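Local atomic coordinates of 2-oxo-1,2-dihydroquinoline 8-monooxygenase, oxygenase component (PDB entry 1Z03), a protein that probably hydroxylates 2-oxo-1,2-dihydroquinoline as a Rieske-type monooxygenase, with a [2Fe-2S] cluster and a mononuclear iron site. Residues Gln264-Asp269 with His291-Val296. Numbering follows the deposited sequence.
With OCH (quinolin-2(1H)-one), chain I.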
loop_
_atom_site.group_PDB
_atom_site.type_symbol
_atom_site.label_atom_id
_atom_site.label_comp_id
_atom_site.label_asym_id
_atom_site.label_seq_id
_atom_site.Cartn_x
_atom_site.Cartn_y
_atom_site.Cartn_z
ATOM N N GLN A 264 17.121 -11.082 35.071
ATOM C CA GLN A 264 16.062 -11.882 35.662
ATOM C C GLN A 264 16.697 -13.068 36.390
ATOM O O GLN A 264 17.514 -13.792 35.815
ATOM C CB GLN A 264 15.095 -12.345 34.569
ATOM C CG GLN A 264 14.605 -11.192 33.702
ATOM C CD GLN A 264 13.322 -11.500 32.965
ATOM O OE1 GLN A 264 13.286 -12.352 32.075
ATOM N NE2 GLN A 264 12.254 -10.802 33.329
ATOM N N TRP A 265 16.335 -13.245 37.659
ATOM C CA TRP A 265 16.898 -14.321 38.473
ATOM C C TRP A 265 16.275 -15.680 38.187
ATOM O O TRP A 265 15.693 -16.306 39.074
ATOM C CB TRP A 265 16.756 -14.001 39.971
ATOM C CG TRP A 265 17.492 -12.769 40.409
ATOM C CD1 TRP A 265 16.939 -11.606 40.860
ATOM C CD2 TRP A 265 18.917 -12.573 40.439
ATOM N NE1 TRP A 265 17.926 -10.696 41.169
ATOM C CE2 TRP A 265 19.149 -11.262 40.920
ATOM C CE3 TRP A 265 20.018 -13.377 40.106
ATOM C CZ2 TRP A 265 20.434 -10.735 41.077
ATOM C CZ3 TRP A 265 21.302 -12.853 40.263
ATOM C CH2 TRP A 265 21.496 -11.543 40.746
ATOM N N LEU A 266 16.403 -16.138 36.948
ATOM C CA LEU A 266 15.855 -17.431 36.571
ATOM C C LEU A 266 16.625 -18.538 37.292
ATOM O O LEU A 266 17.817 -18.398 37.591
ATOM C CB LEU A 266 15.944 -17.629 35.051
ATOM C CG LEU A 266 15.319 -16.526 34.191
ATOM C CD1 LEU A 266 15.148 -17.026 32.760
ATOM C CD2 LEU A 266 13.977 -16.124 34.777
ATOM N N PHE A 267 15.930 -19.633 37.573
ATOM C CA PHE A 267 16.524 -20.774 38.253
ATOM C C PHE A 267 17.001 -20.485 39.675
ATOM O O PHE A 267 18.099 -20.873 40.076
ATOM C CB PHE A 267 17.648 -21.377 37.398
ATOM C CG PHE A 267 17.149 -21.991 36.118
ATOM C CD1 PHE A 267 16.868 -21.195 35.010
ATOM C CD2 PHE A 267 16.860 -23.352 36.054
ATOM C CE1 PHE A 267 16.298 -21.740 33.859
ATOM C CE2 PHE A 267 16.293 -23.909 34.914
ATOM C CZ PHE A 267 16.008 -23.102 33.811
ATOM N N THR A 268 16.148 -19.768 40.405
ATOM C CA THR A 268 16.325 -19.429 41.822
ATOM C C THR A 268 14.861 -19.447 42.267
ATOM O O THR A 268 13.973 -19.590 41.421
ATOM C CB THR A 268 16.909 -18.016 42.064
ATOM O OG1 THR A 268 15.942 -17.026 41.708
ATOM C CG2 THR A 268 18.177 -17.809 41.260
ATOM N N ASP A 269 14.574 -19.309 43.557
ATOM C CA ASP A 269 13.170 -19.346 43.961
ATOM C C ASP A 269 12.374 -18.119 43.553
ATOM O O ASP A 269 11.155 -18.100 43.703
ATOM C CB ASP A 269 13.001 -19.573 45.471
ATOM C CG ASP A 269 14.291 -19.445 46.239
ATOM O OD1 ASP A 269 15.306 -20.030 45.802
ATOM O OD2 ASP A 269 14.281 -18.777 47.298
ATOM N N HIS A 291 19.170 -25.299 31.732
ATOM C CA HIS A 291 19.371 -24.090 32.530
ATOM C C HIS A 291 19.807 -22.919 31.665
ATOM O O HIS A 291 20.717 -23.043 30.850
ATOM C CB HIS A 291 20.436 -24.332 33.599
ATOM C CG HIS A 291 20.185 -25.553 34.424
ATOM N ND1 HIS A 291 19.154 -25.637 35.334
ATOM C CD2 HIS A 291 20.801 -26.758 34.439
ATOM C CE1 HIS A 291 19.144 -26.841 35.875
ATOM N NE2 HIS A 291 20.133 -27.542 35.348
ATOM N N TYR A 292 19.167 -21.774 31.866
ATOM C CA TYR A 292 19.485 -20.576 31.100
ATOM C C TYR A 292 18.975 -19.358 31.863
ATOM O O TYR A 292 18.221 -19.489 32.828
ATOM C CB TYR A 292 18.809 -20.654 29.730
ATOM C CG TYR A 292 17.301 -20.682 29.829
ATOM C CD1 TYR A 292 16.566 -19.497 29.927
ATOM C CD2 TYR A 292 16.610 -21.891 29.887
ATOM C CE1 TYR A 292 15.188 -19.517 30.082
ATOM C CE2 TYR A 292 15.224 -21.918 30.043
ATOM C CZ TYR A 292 14.525 -20.726 30.139
ATOM O OH TYR A 292 13.163 -20.750 30.307
ATOM N N ARG A 293 19.381 -18.174 31.422
ATOM C CA ARG A 293 18.961 -16.944 32.073
ATOM C C ARG A 293 18.896 -15.786 31.084
ATOM O O ARG A 293 19.809 -15.580 30.287
ATOM C CB ARG A 293 19.917 -16.593 33.209
ATOM C CG ARG A 293 19.509 -15.357 33.981
ATOM C CD ARG A 293 20.305 -15.234 35.258
ATOM N NE ARG A 293 21.734 -15.062 35.023
ATOM C CZ ARG A 293 22.645 -15.031 35.995
ATOM N NH1 ARG A 293 23.926 -14.862 35.704
ATOM N NH2 ARG A 293 22.271 -15.186 37.260
ATOM N N THR A 294 17.814 -15.022 31.149
ATOM C CA THR A 294 17.641 -13.893 30.249
ATOM C C THR A 294 17.782 -12.530 30.923
ATOM O O THR A 294 17.412 -12.341 32.087
ATOM C CB THR A 294 16.268 -13.948 29.542
ATOM O OG1 THR A 294 15.231 -14.049 30.523
ATOM C CG2 THR A 294 16.186 -15.149 28.618
ATOM N N SER A 295 18.321 -11.584 30.164
ATOM C CA SER A 295 18.520 -10.217 30.619
ATOM C C SER A 295 18.379 -9.331 29.386
ATOM O O SER A 295 18.550 -9.805 28.262
ATOM C CB SER A 295 19.922 -10.050 31.213
ATOM O OG SER A 295 20.930 -10.286 30.240
ATOM N N VAL A 296 18.052 -8.057 29.590
ATOM C CA VAL A 296 17.923 -7.132 28.476
ATOM C C VAL A 296 18.468 -5.760 28.872
ATOM O O VAL A 296 18.281 -5.310 30.005
ATOM C CB VAL A 296 16.446 -7.018 28.014
ATOM C CG1 VAL A 296 15.570 -6.529 29.154
ATOM C CG2 VAL A 296 16.345 -6.083 26.809
HETATM O O1 OCH I . 12.714 -16.812 27.836
HETATM N N2 OCH I . 13.981 -16.512 25.908
HETATM C C3 OCH I . 14.794 -17.008 24.857
HETATM C C4 OCH I . 15.317 -16.127 23.840
HETATM C C5 OCH I . 16.105 -16.679 22.830
HETATM C C6 OCH I . 16.384 -18.081 22.801
HETATM C C7 OCH I . 15.882 -18.933 23.783
HETATM C C8 OCH I . 15.084 -18.439 24.821
HETATM C C9 OCH I . 14.529 -19.328 25.885
HETATM C C10 OCH I . 13.762 -18.840 26.872
HETATM C C1 OCH I . 13.413 -17.333 26.966
HETATM O O HOH W 1 19.827 -16.402 38.382
#
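Gln264 and Thr294 join the last residue of strand 261-264 to strand 293-297, antiparallel neighbours in the seven-stranded sheet of the ring-hydroxylase domain. Their backbone bond, Gln264 N to Thr294 O, measures 3.3 Å at an N-H...O angle of 155°. Beyond it an inverse gamma turn centred on Trp265 ends the regular pairing, and side chains take over. Beside it Gln264 OE1 lies 3.0 Å from Thr294 OG1; NE2 is held by Ser393. With OG1 between its backbone N and carbonyl carbon, Thr294 turns that oxygen to this amide and CG2 to the bound quinolinone, whose N2 is 3.8 Å from CG2.

Leu266 CD1 rests 3.7 Å from Tyr292 CE1 and equally far from Thr294 N. The edge of Phe267 meets one face of the Tyr292 ring in a T-shaped pair, planes at 75°, while the quinolinone brings its C9-C10 edge to the rim of the opposite face, C10 lying 3.6 Å from Tyr292 CE1. One face of Phe267 in turn receives His291 CA in a CH-pi contact, 4.0 Å from the ring centroid. Phe267 CD2 also sits at the edge of the imidazole, against His291 ND1, and the three rings form an aromatic cluster beside the substrate pocket. The side chain of Tyr292 is about 8 Å from that of the iron ligand His225.

Arg293 leaves its backbone with CG anti to N (chi1 -177°), carrying CG past Gln264 O, then bends at chi3 to run alongside Trp265. Its guanidinium group forms a salt bridge with Glu305 and also bonds the carbonyls of Phe180 and Pro181. A water links it back to the turn, accepting from Arg293 NH2 at 3.0 Å and donating to Leu266 O.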